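Type IV secretion system protein VirB11 (Brucella suis, PDB 2GZA) hydrolyses ATP as the hexameric ATPase of the VirB type IV secretion system, which could be required to establish the bacterium's replication niche in the host. Local coordinates at residues Trp32-Cys42 with Val49-Tyr60; Arg176-Ser186 with Val321-Asn330. One frame throughout, in Å; residues are numbered along the deposited sequence.

How the interactions relate
The two contacts follow one another along the chain, interaction 1 being complete before the first segment of interaction 2 begins, and they lie on opposite sides of its centre. Their own centres are about 35 Å apart and their nearest atoms about 17 Å, so they are not in direct contact. Interaction 1 belongs to the antiparallel sheet of the N-terminal part, where strands 40-43, 48-52 and 57-61 run in sequence order toward one edge. Interaction 2 pairs two parallel strands of a separate mixed sheet that carries the predicted nucleotide-binding loop. Assembly brings the two regions together: Ser55 of one subunit packs on Asn330 of a neighbouring subunit, so the turn between strands 48-52 and 57-61 meets the end of strand 324-331 of the next.

Interaction 1: residues Trp32-Cys42 with Val49-Tyr60; sequences WLDDPQITEVC and VFCERASAWEYY
Val49 lays its CG2 methyl over one face of the Trp32 indole, 3.8 Å from the centroid of the five-membered ring and 23° off its normal, a CH-pi contact. Tyr60 sits at the edge of the same indole, its CB 3.7 Å from Trp32 CZ2, with the two ring planes inclined at 53°. Cys51 SG approaches obliquely, 3.8 Å from Trp32 CD1; the sulfur stands between the backbone N and the carbonyl carbon (chi1 69°), which directs it to the indole and to Ile38 CD1. Helix 30-34 is thereby joined to a three-stranded antiparallel meander. Val41 pairs with Cys51 in a non-hydrogen-bonded antiparallel pair, whereas Cys42 and Phe50 form a hydrogen-bonded one: Cys42 N donates to Phe50 O, and Phe50 N returns a bond to Cys42 O. Beyond the paired strands, Thr39 N reaches Glu52 O at 3.0 Å in a nearly straight bond. On the other face of the sheet, Cys42 SG lies obliquely 3.6 Å from Trp57 CH2, and the Glu40 and Glu52 side chains run side by side with OE1 and OE2 3.9 Å apart; Lys252 makes a weak, long ion pair with both and may partly offset their like charge.

Arg53 bends back at chi2 and chi3, bringing its guanidinium under Ile38 CG1. NH1 makes a long 4.0 Å salt bridge to Asp35 OD1. Asp35 OD2 accepts from Gln37 N in an Asx turn, and Lys121 bonds to the carbonyls of Trp32, Asp35 and Ile38. Glu58 OE2 takes bonds from both NE and NH2 of Arg53 in the guanidinium plane, which fixes the rotation of that group, while the more distant Asp35 probably adds mainly electrostatic attraction.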
loop_
_atom_site.group_PDB
_atom_site.type_symbol
_atom_site.label_atom_id
_atom_site.label_comp_id
_atom_site.label_asym_id
_atom_site.label_seq_id
_atom_site.Cartn_x
_atom_site.Cartn_y
_atom_site.Cartn_z
ATOM N N TRP C 32 -18.249 17.114 -49.414
ATOM C CA TRP C 32 -18.194 15.928 -48.563
ATOM C C TRP C 32 -18.922 16.149 -47.245
ATOM O O TRP C 32 -19.519 15.228 -46.685
ATOM C CB TRP C 32 -16.739 15.532 -48.297
ATOM C CG TRP C 32 -15.990 15.224 -49.548
ATOM C CD1 TRP C 32 -15.921 14.023 -50.183
ATOM C CD2 TRP C 32 -15.213 16.135 -50.330
ATOM N NE1 TRP C 32 -15.148 14.126 -51.311
ATOM C CE2 TRP C 32 -14.701 15.413 -51.423
ATOM C CE3 TRP C 32 -14.905 17.491 -50.213
ATOM C CZ2 TRP C 32 -13.890 15.998 -52.389
ATOM C CZ3 TRP C 32 -14.102 18.073 -51.175
ATOM C CH2 TRP C 32 -13.605 17.328 -52.249
ATOM N N LEU C 33 -18.865 17.382 -46.761
ATOM C CA LEU C 33 -19.485 17.756 -45.494
ATOM C C LEU C 33 -21.015 17.749 -45.565
ATOM O O LEU C 33 -21.681 17.500 -44.560
ATOM C CB LEU C 33 -18.959 19.115 -44.998
ATOM C CG LEU C 33 -17.499 19.201 -44.504
ATOM C CD1 LEU C 33 -17.082 20.619 -44.138
ATOM C CD2 LEU C 33 -17.218 18.265 -43.339
ATOM N N ASP C 34 -21.559 18.001 -46.754
ATOM C CA ASP C 34 -23.007 18.072 -46.949
ATOM C C ASP C 34 -23.654 16.749 -47.377
ATOM O O ASP C 34 -24.873 16.573 -47.221
ATOM C CB ASP C 34 -23.357 19.187 -47.947
ATOM C CG ASP C 34 -22.999 20.577 -47.434
ATOM O OD1 ASP C 34 -23.026 20.797 -46.205
ATOM O OD2 ASP C 34 -22.696 21.460 -48.262
ATOM N N ASP C 35 -22.846 15.835 -47.910
ATOM C CA ASP C 35 -23.348 14.544 -48.361
ATOM C C ASP C 35 -23.654 13.654 -47.158
ATOM O O ASP C 35 -22.742 13.292 -46.405
ATOM C CB ASP C 35 -22.347 13.881 -49.306
ATOM C CG ASP C 35 -22.984 12.810 -50.170
ATOM O OD1 ASP C 35 -22.651 12.762 -51.372
ATOM O OD2 ASP C 35 -23.808 12.017 -49.658
ATOM N N PRO C 36 -24.944 13.326 -46.967
ATOM C CA PRO C 36 -25.418 12.495 -45.856
ATOM C C PRO C 36 -24.855 11.078 -45.844
ATOM O O PRO C 36 -24.807 10.460 -44.785
ATOM C CB PRO C 36 -26.946 12.472 -46.058
ATOM C CG PRO C 36 -27.250 13.657 -46.913
ATOM C CD PRO C 36 -26.065 13.771 -47.820
ATOM N N GLN C 37 -24.424 10.585 -46.999
ATOM C CA GLN C 37 -23.925 9.225 -47.121
ATOM C C GLN C 37 -22.442 9.086 -46.746
ATOM O O GLN C 37 -21.914 7.976 -46.666
ATOM C CB GLN C 37 -24.194 8.717 -48.529
ATOM C CG GLN C 37 -24.802 7.327 -48.545
ATOM C CD GLN C 37 -25.206 6.875 -49.929
ATOM O OE1 GLN C 37 -24.599 7.263 -50.932
ATOM N NE2 GLN C 37 -26.236 6.035 -49.991
ATOM N N ILE C 38 -21.787 10.224 -46.520
ATOM C CA ILE C 38 -20.381 10.301 -46.119
ATOM C C ILE C 38 -20.342 10.531 -44.619
ATOM O O ILE C 38 -21.049 11.404 -44.125
ATOM C CB ILE C 38 -19.661 11.467 -46.868
ATOM C CG1 ILE C 38 -19.380 11.087 -48.321
ATOM C CG2 ILE C 38 -18.361 11.891 -46.165
ATOM C CD1 ILE C 38 -18.965 12.254 -49.197
ATOM N N THR C 39 -19.530 9.768 -43.894
ATOM C CA THR C 39 -19.544 9.886 -42.446
ATOM C C THR C 39 -18.269 10.510 -41.893
ATOM O O THR C 39 -18.333 11.337 -40.990
ATOM C CB THR C 39 -19.900 8.555 -41.763
ATOM O OG1 THR C 39 -20.921 7.891 -42.517
ATOM C CG2 THR C 39 -20.433 8.811 -40.354
ATOM N N GLU C 40 -17.115 10.121 -42.432
ATOM C CA GLU C 40 -15.861 10.748 -42.056
ATOM C C GLU C 40 -15.244 11.493 -43.235
ATOM O O GLU C 40 -15.314 11.035 -44.375
ATOM C CB GLU C 40 -14.882 9.718 -41.483
ATOM C CG GLU C 40 -14.696 9.807 -39.969
ATOM C CD GLU C 40 -15.876 9.275 -39.180
ATOM O OE1 GLU C 40 -16.831 8.749 -39.785
ATOM O OE2 GLU C 40 -15.852 9.378 -37.942
ATOM N N VAL C 41 -14.652 12.646 -42.952
ATOM C CA VAL C 41 -13.929 13.421 -43.959
ATOM C C VAL C 41 -12.517 13.701 -43.458
ATOM O O VAL C 41 -12.332 14.363 -42.441
ATOM C CB VAL C 41 -14.622 14.775 -44.292
ATOM C CG1 VAL C 41 -13.945 15.448 -45.481
ATOM C CG2 VAL C 41 -16.099 14.593 -44.586
ATOM N N CYS C 42 -11.527 13.203 -44.191
ATOM C CA CYS C 42 -10.127 13.350 -43.807
ATOM C C CYS C 42 -9.287 14.114 -44.806
ATOM O O CYS C 42 -9.454 13.969 -46.015
ATOM C CB CYS C 42 -9.502 11.988 -43.591
ATOM S SG CYS C 42 -10.077 11.274 -42.089
ATOM N N VAL C 49 -8.382 14.535 -50.263
ATOM C CA VAL C 49 -9.276 14.172 -49.176
ATOM C C VAL C 49 -9.559 12.675 -49.226
ATOM O O VAL C 49 -9.577 12.070 -50.298
ATOM C CB VAL C 49 -10.605 14.999 -49.158
ATOM C CG1 VAL C 49 -10.396 16.397 -49.691
ATOM C CG2 VAL C 49 -11.713 14.304 -49.920
ATOM N N PHE C 50 -9.742 12.084 -48.055
ATOM C CA PHE C 50 -10.221 10.720 -47.950
ATOM C C PHE C 50 -11.523 10.721 -47.167
ATOM O O PHE C 50 -11.597 11.305 -46.085
ATOM C CB PHE C 50 -9.180 9.818 -47.280
ATOM C CG PHE C 50 -8.146 9.285 -48.219
ATOM C CD1 PHE C 50 -6.980 9.997 -48.475
ATOM C CD2 PHE C 50 -8.333 8.070 -48.855
ATOM C CE1 PHE C 50 -6.022 9.502 -49.343
ATOM C CE2 PHE C 50 -7.374 7.571 -49.728
ATOM C CZ PHE C 50 -6.216 8.289 -49.967
ATOM N N CYS C 51 -12.552 10.094 -47.720
ATOM C CA CYS C 51 -13.833 10.011 -47.026
ATOM C C CYS C 51 -14.326 8.582 -46.836
ATOM O O CYS C 51 -14.101 7.714 -47.676
ATOM C CB CYS C 51 -14.893 10.898 -47.690
ATOM S SG CYS C 51 -15.429 10.358 -49.311
ATOM N N GLU C 52 -14.969 8.348 -45.699
ATOM C CA GLU C 52 -15.520 7.047 -45.360
ATOM C C GLU C 52 -16.967 6.968 -45.835
ATOM O O GLU C 52 -17.836 7.688 -45.329
ATOM C CB GLU C 52 -15.434 6.809 -43.849
ATOM C CG GLU C 52 -16.236 5.610 -43.357
ATOM C CD GLU C 52 -15.917 5.228 -41.924
ATOM O OE1 GLU C 52 -14.725 5.026 -41.609
ATOM O OE2 GLU C 52 -16.863 5.110 -41.114
ATOM N N ARG C 53 -17.204 6.117 -46.832
ATOM C CA ARG C 53 -18.540 5.890 -47.380
ATOM C C ARG C 53 -19.245 4.817 -46.590
ATOM O O ARG C 53 -19.878 5.143 -45.710
ATOM C CB ARG C 53 -18.533 5.598 -48.884
ATOM C CG ARG C 53 -19.930 5.298 -49.500
ATOM C CD ARG C 53 -20.652 6.540 -49.981
ATOM N NE ARG C 53 -19.767 7.340 -50.820
ATOM C CZ ARG C 53 -20.079 8.513 -51.360
ATOM N NH1 ARG C 53 -21.280 9.055 -51.182
ATOM N NH2 ARG C 53 -19.172 9.141 -52.088
ATOM N N ALA C 54 -19.171 3.542 -46.852
ATOM C CA ALA C 54 -19.895 2.608 -46.002
ATOM C C ALA C 54 -18.830 1.781 -45.323
ATOM O O ALA C 54 -18.667 0.603 -45.634
ATOM C CB ALA C 54 -20.845 1.749 -46.844
ATOM N N SER C 55 -18.077 2.431 -44.434
ATOM C CA SER C 55 -16.918 1.838 -43.762
ATOM C C SER C 55 -15.771 1.559 -44.753
ATOM O O SER C 55 -14.853 0.781 -44.477
ATOM C CB SER C 55 -17.356 0.599 -42.977
ATOM O OG SER C 55 -18.569 0.866 -42.269
ATOM N N ALA C 56 -15.834 2.228 -45.899
ATOM C CA ALA C 56 -14.815 2.115 -46.935
ATOM C C ALA C 56 -14.297 3.492 -47.320
ATOM O O ALA C 56 -15.072 4.444 -47.440
ATOM C CB ALA C 56 -15.379 1.401 -48.150
ATOM N N TRP C 57 -12.986 3.593 -47.515
ATOM C CA TRP C 57 -12.385 4.878 -47.819
ATOM C C TRP C 57 -12.335 5.156 -49.307
ATOM O O TRP C 57 -12.132 4.251 -50.109
ATOM C CB TRP C 57 -11.008 4.999 -47.184
ATOM C CG TRP C 57 -11.094 5.129 -45.708
ATOM C CD1 TRP C 57 -11.001 4.128 -44.800
ATOM C CD2 TRP C 57 -11.318 6.329 -44.964
ATOM N NE1 TRP C 57 -11.141 4.622 -43.533
ATOM C CE2 TRP C 57 -11.334 5.972 -43.601
ATOM C CE3 TRP C 57 -11.500 7.674 -45.315
ATOM C CZ2 TRP C 57 -11.533 6.906 -42.583
ATOM C CZ3 TRP C 57 -11.689 8.605 -44.303
ATOM C CH2 TRP C 57 -11.704 8.212 -42.951
ATOM N N GLU C 58 -12.541 6.421 -49.654
ATOM C CA GLU C 58 -12.528 6.877 -51.038
ATOM C C GLU C 58 -11.572 8.047 -51.176
ATOM O O GLU C 58 -11.552 8.933 -50.324
ATOM C CB GLU C 58 -13.930 7.312 -51.483
ATOM C CG GLU C 58 -15.045 6.329 -51.161
ATOM C CD GLU C 58 -16.300 6.585 -51.969
ATOM O OE1 GLU C 58 -16.346 6.180 -53.149
ATOM O OE2 GLU C 58 -17.246 7.180 -51.426
ATOM N N TYR C 59 -10.788 8.043 -52.247
ATOM C CA TYR C 59 -9.831 9.109 -52.523
ATOM C C TYR C 59 -10.429 10.158 -53.466
ATOM O O TYR C 59 -11.088 9.813 -54.438
ATOM C CB TYR C 59 -8.540 8.501 -53.099
ATOM C CG TYR C 59 -7.566 9.497 -53.681
ATOM C CD1 TYR C 59 -6.645 10.152 -52.869
ATOM C CD2 TYR C 59 -7.562 9.781 -55.047
ATOM C CE1 TYR C 59 -5.745 11.066 -53.396
ATOM C CE2 TYR C 59 -6.670 10.698 -55.582
ATOM C CZ TYR C 59 -5.765 11.337 -54.748
ATOM O OH TYR C 59 -4.872 12.245 -55.261
ATOM N N TYR C 60 -10.202 11.430 -53.163
ATOM C CA TYR C 60 -10.580 12.531 -54.050
ATOM C C TYR C 60 -9.491 13.585 -54.119
ATOM O O TYR C 60 -8.943 14.005 -53.096
ATOM C CB TYR C 60 -11.897 13.169 -53.617
ATOM C CG TYR C 60 -13.077 12.244 -53.724
ATOM C CD1 TYR C 60 -13.580 11.600 -52.599
ATOM C CD2 TYR C 60 -13.682 11.989 -54.955
ATOM C CE1 TYR C 60 -14.662 10.741 -52.689
ATOM C CE2 TYR C 60 -14.770 11.126 -55.052
ATOM C CZ TYR C 60 -15.251 10.510 -53.911
ATOM O OH TYR C 60 -16.319 9.657 -53.988
#

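Interaction 2: residues Arg176-Ser186 with Val321-Asn330; sequences RVIVVAGETGS and VVDVVVHVHN. With SO4 (sulfate ion), chain F.
Strand 178-182, which leads into the predicted ATP-binding P-loop, runs parallel to strand 324-331 in the core of the ATPase sheet; the axes of segments 178-182 and 324-330 cross at -27°. Backbone bonds pass back and forth between them: Val179 N to Val324 O, Val326 N to Val179 O, Ala181 N to Val326 O and Val328 N to Ala181 O. Ile178 CG2 and Val326 CG2, side by side at 3.9 Å, form part of the face covered by helix 164-173. On the other face Val179 CG2 meets Val322 CG1 at 3.8 Å, and Ala181 CB rests on Val325 CG1 beneath Thr292 of helix 289-300.

At the start of the pair, Asp323 OD2 uses its anti lone pair to accept from Val177 N at 2.9 Å, and OD1 forms a salt bridge with Lys350. Arg176 packs its CB on Asp323 CB; OD2 lies well out of its guanidinium plane, so the ion pair is long, while NH2 bonds to Leu174 O.

At the far end, Ser186 OG bonds to Glu183 O at 2.6 Å, bracing the type II turn. Gly185 N donates to sulfate O3 at 2.9 Å, Ser186 N adds a weak bond to O2, and Lys188 NZ, at the start of helix 188-196, also holds the ion. This strand-loop-helix fits the Walker A motif of P-loop NTPases, with sulfate probably occupying a nucleotide phosphate position.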
loop_
_atom_site.group_PDB
_atom_site.type_symbol
_atom_site.label_atom_id
_atom_site.label_comp_id
_atom_site.label_asym_id
_atom_site.label_seq_id
_atom_site.Cartn_x
_atom_site.Cartn_y
_atom_site.Cartn_z
ATOM N N ARG C 176 -4.419 -9.354 -35.972
ATOM C CA ARG C 176 -3.837 -9.662 -34.667
ATOM C C ARG C 176 -2.905 -8.543 -34.236
ATOM O O ARG C 176 -2.219 -7.948 -35.065
ATOM C CB ARG C 176 -3.029 -10.970 -34.707
ATOM C CG ARG C 176 -3.765 -12.219 -35.170
ATOM C CD ARG C 176 -4.961 -12.568 -34.303
ATOM N NE ARG C 176 -6.184 -11.955 -34.826
ATOM C CZ ARG C 176 -7.298 -11.759 -34.125
ATOM N NH1 ARG C 176 -7.359 -12.121 -32.851
ATOM N NH2 ARG C 176 -8.348 -11.189 -34.698
ATOM N N VAL C 177 -2.875 -8.261 -32.940
ATOM C CA VAL C 177 -1.925 -7.303 -32.391
ATOM C C VAL C 177 -0.568 -7.985 -32.311
ATOM O O VAL C 177 -0.421 -9.027 -31.665
ATOM C CB VAL C 177 -2.355 -6.797 -31.004
ATOM C CG1 VAL C 177 -1.281 -5.892 -30.405
ATOM C CG2 VAL C 177 -3.671 -6.077 -31.098
ATOM N N ILE C 178 0.416 -7.404 -32.986
ATOM C CA ILE C 178 1.734 -8.017 -33.124
ATOM C C ILE C 178 2.818 -7.122 -32.550
ATOM O O ILE C 178 2.925 -5.945 -32.905
ATOM C CB ILE C 178 2.057 -8.348 -34.600
ATOM C CG1 ILE C 178 0.983 -9.263 -35.187
ATOM C CG2 ILE C 178 3.449 -8.989 -34.722
ATOM C CD1 ILE C 178 0.904 -9.239 -36.703
ATOM N N VAL C 179 3.613 -7.698 -31.654
ATOM C CA VAL C 179 4.793 -7.036 -31.102
ATOM C C VAL C 179 6.060 -7.681 -31.671
ATOM O O VAL C 179 6.297 -8.869 -31.486
ATOM C CB VAL C 179 4.841 -7.114 -29.541
ATOM C CG1 VAL C 179 6.130 -6.477 -29.003
ATOM C CG2 VAL C 179 3.624 -6.457 -28.919
ATOM N N VAL C 180 6.862 -6.895 -32.371
ATOM C CA VAL C 180 8.144 -7.373 -32.879
ATOM C C VAL C 180 9.222 -7.156 -31.813
ATOM O O VAL C 180 9.508 -6.026 -31.429
ATOM C CB VAL C 180 8.521 -6.679 -34.204
ATOM C CG1 VAL C 180 9.892 -7.133 -34.682
ATOM C CG2 VAL C 180 7.461 -6.964 -35.263
ATOM N N ALA C 181 9.795 -8.243 -31.316
ATOM C CA ALA C 181 10.771 -8.155 -30.244
ATOM C C ALA C 181 12.167 -8.528 -30.705
ATOM O O ALA C 181 12.347 -9.220 -31.703
ATOM C CB ALA C 181 10.352 -9.009 -29.063
ATOM N N GLY C 182 13.162 -8.068 -29.960
ATOM C CA GLY C 182 14.551 -8.381 -30.264
ATOM C C GLY C 182 15.493 -7.449 -29.544
ATOM O O GLY C 182 15.068 -6.432 -29.010
ATOM N N GLU C 183 16.780 -7.777 -29.515
ATOM C CA GLU C 183 17.737 -6.815 -28.973
ATOM C C GLU C 183 17.925 -5.668 -29.957
ATOM O O GLU C 183 17.496 -5.744 -31.107
ATOM C CB GLU C 183 19.073 -7.450 -28.581
ATOM C CG GLU C 183 20.092 -7.565 -29.701
ATOM C CD GLU C 183 21.399 -8.212 -29.244
ATOM O OE1 GLU C 183 21.595 -8.388 -28.023
ATOM O OE2 GLU C 183 22.232 -8.545 -30.115
ATOM N N THR C 184 18.543 -4.589 -29.501
ATOM C CA THR C 184 18.773 -3.450 -30.384
ATOM C C THR C 184 19.697 -3.827 -31.534
ATOM O O THR C 184 20.714 -4.511 -31.358
ATOM C CB THR C 184 19.342 -2.217 -29.658
ATOM O OG1 THR C 184 18.664 -2.036 -28.417
ATOM C CG2 THR C 184 19.151 -0.955 -30.506
ATOM N N GLY C 185 19.316 -3.366 -32.717
ATOM C CA GLY C 185 20.049 -3.635 -33.934
ATOM C C GLY C 185 19.806 -5.022 -34.476
ATOM O O GLY C 185 20.624 -5.534 -35.237
ATOM N N SER C 186 18.690 -5.640 -34.086
ATOM C CA SER C 186 18.393 -6.998 -34.525
ATOM C C SER C 186 17.526 -7.002 -35.781
ATOM O O SER C 186 17.259 -8.058 -36.356
ATOM C CB SER C 186 17.716 -7.795 -33.415
ATOM O OG SER C 186 16.492 -7.184 -33.039
ATOM N N VAL C 321 -4.550 -8.276 -24.799
ATOM C CA VAL C 321 -4.350 -7.264 -25.820
ATOM C C VAL C 321 -3.320 -7.695 -26.869
ATOM O O VAL C 321 -3.473 -7.396 -28.050
ATOM C CB VAL C 321 -3.951 -5.935 -25.140
ATOM C CG1 VAL C 321 -3.062 -5.085 -26.028
ATOM C CG2 VAL C 321 -5.189 -5.188 -24.713
ATOM N N VAL C 322 -2.281 -8.401 -26.440
ATOM C CA VAL C 322 -1.178 -8.774 -27.332
ATOM C C VAL C 322 -1.356 -10.195 -27.829
ATOM O O VAL C 322 -1.306 -11.139 -27.044
ATOM C CB VAL C 322 0.226 -8.626 -26.647
ATOM C CG1 VAL C 322 1.331 -9.120 -27.569
ATOM C CG2 VAL C 322 0.491 -7.179 -26.252
ATOM N N ASP C 323 -1.553 -10.341 -29.132
ATOM C CA ASP C 323 -1.844 -11.639 -29.729
ATOM C C ASP C 323 -0.574 -12.404 -30.074
ATOM O O ASP C 323 -0.454 -13.590 -29.760
ATOM C CB ASP C 323 -2.713 -11.479 -30.974
ATOM C CG ASP C 323 -4.092 -10.954 -30.652
ATOM O OD1 ASP C 323 -4.754 -11.551 -29.778
ATOM O OD2 ASP C 323 -4.507 -9.946 -31.273
ATOM N N VAL C 324 0.369 -11.727 -30.723
ATOM C CA VAL C 324 1.577 -12.373 -31.208
ATOM C C VAL C 324 2.812 -11.580 -30.793
ATOM O O VAL C 324 2.817 -10.355 -30.841
ATOM C CB VAL C 324 1.550 -12.544 -32.754
ATOM C CG1 VAL C 324 2.822 -13.211 -33.258
ATOM C CG2 VAL C 324 0.328 -13.341 -33.196
ATOM N N VAL C 325 3.851 -12.288 -30.364
ATOM C CA VAL C 325 5.166 -11.692 -30.156
ATOM C C VAL C 325 6.174 -12.435 -31.030
ATOM O O VAL C 325 6.364 -13.644 -30.876
ATOM C CB VAL C 325 5.638 -11.753 -28.665
ATOM C CG1 VAL C 325 7.035 -11.140 -28.506
ATOM C CG2 VAL C 325 4.653 -11.060 -27.740
ATOM N N VAL C 326 6.805 -11.713 -31.952
ATOM C CA VAL C 326 7.847 -12.285 -32.802
ATOM C C VAL C 326 9.201 -11.806 -32.318
ATOM O O VAL C 326 9.459 -10.608 -32.296
ATOM C CB VAL C 326 7.710 -11.850 -34.272
ATOM C CG1 VAL C 326 8.495 -12.800 -35.177
ATOM C CG2 VAL C 326 6.250 -11.771 -34.693
ATOM N N HIS C 327 10.065 -12.736 -31.925
ATOM C CA HIS C 327 11.390 -12.364 -31.441
ATOM C C HIS C 327 12.454 -12.568 -32.499
ATOM O O HIS C 327 12.572 -13.645 -33.063
ATOM C CB HIS C 327 11.759 -13.119 -30.167
ATOM C CG HIS C 327 13.137 -12.810 -29.661
ATOM N ND1 HIS C 327 13.474 -11.587 -29.128
ATOM C CD2 HIS C 327 14.265 -13.559 -29.620
ATOM C CE1 HIS C 327 14.750 -11.599 -28.777
ATOM N NE2 HIS C 327 15.253 -12.784 -29.064
ATOM N N VAL C 328 13.225 -11.520 -32.761
ATOM C CA VAL C 328 14.332 -11.590 -33.714
ATOM C C VAL C 328 15.673 -11.664 -32.993
ATOM O O VAL C 328 15.908 -10.943 -32.024
ATOM C CB VAL C 328 14.375 -10.378 -34.667
ATOM C CG1 VAL C 328 15.362 -10.641 -35.795
ATOM C CG2 VAL C 328 13.011 -10.080 -35.240
ATOM N N HIS C 329 16.553 -12.541 -33.487
ATOM C CA HIS C 329 17.916 -12.623 -32.975
ATOM C C HIS C 329 18.952 -12.465 -34.070
ATOM O O HIS C 329 18.786 -12.982 -35.174
ATOM C CB HIS C 329 18.203 -13.913 -32.226
ATOM C CG HIS C 329 19.647 -14.069 -31.853
ATOM N ND1 HIS C 329 20.432 -15.108 -32.310
ATOM C CD2 HIS C 329 20.461 -13.290 -31.102
ATOM C CE1 HIS C 329 21.658 -14.982 -31.827
ATOM N NE2 HIS C 329 21.702 -13.882 -31.097
ATOM N N ASN C 330 20.026 -11.747 -33.760
ATOM C CA ASN C 330 21.157 -11.660 -34.684
ATOM C C ASN C 330 22.018 -12.890 -34.510
ATOM O O ASN C 330 22.713 -13.005 -33.554
ATOM C CB ASN C 330 22.024 -10.419 -34.415
ATOM C CG ASN C 330 21.838 -9.317 -35.455
ATOM O OD1 ASN C 330 20.829 -9.261 -36.157
ATOM N ND2 ASN C 330 22.821 -8.427 -35.548
HETATM S S SO4 F . 16.063 -2.260 -34.454
HETATM O O1 SO4 F . 16.100 -2.226 -35.910
HETATM O O2 SO4 F . 15.962 -3.649 -34.020
HETATM O O3 SO4 F . 17.277 -1.671 -33.894
HETATM O O4 SO4 F . 14.920 -1.497 -33.962
#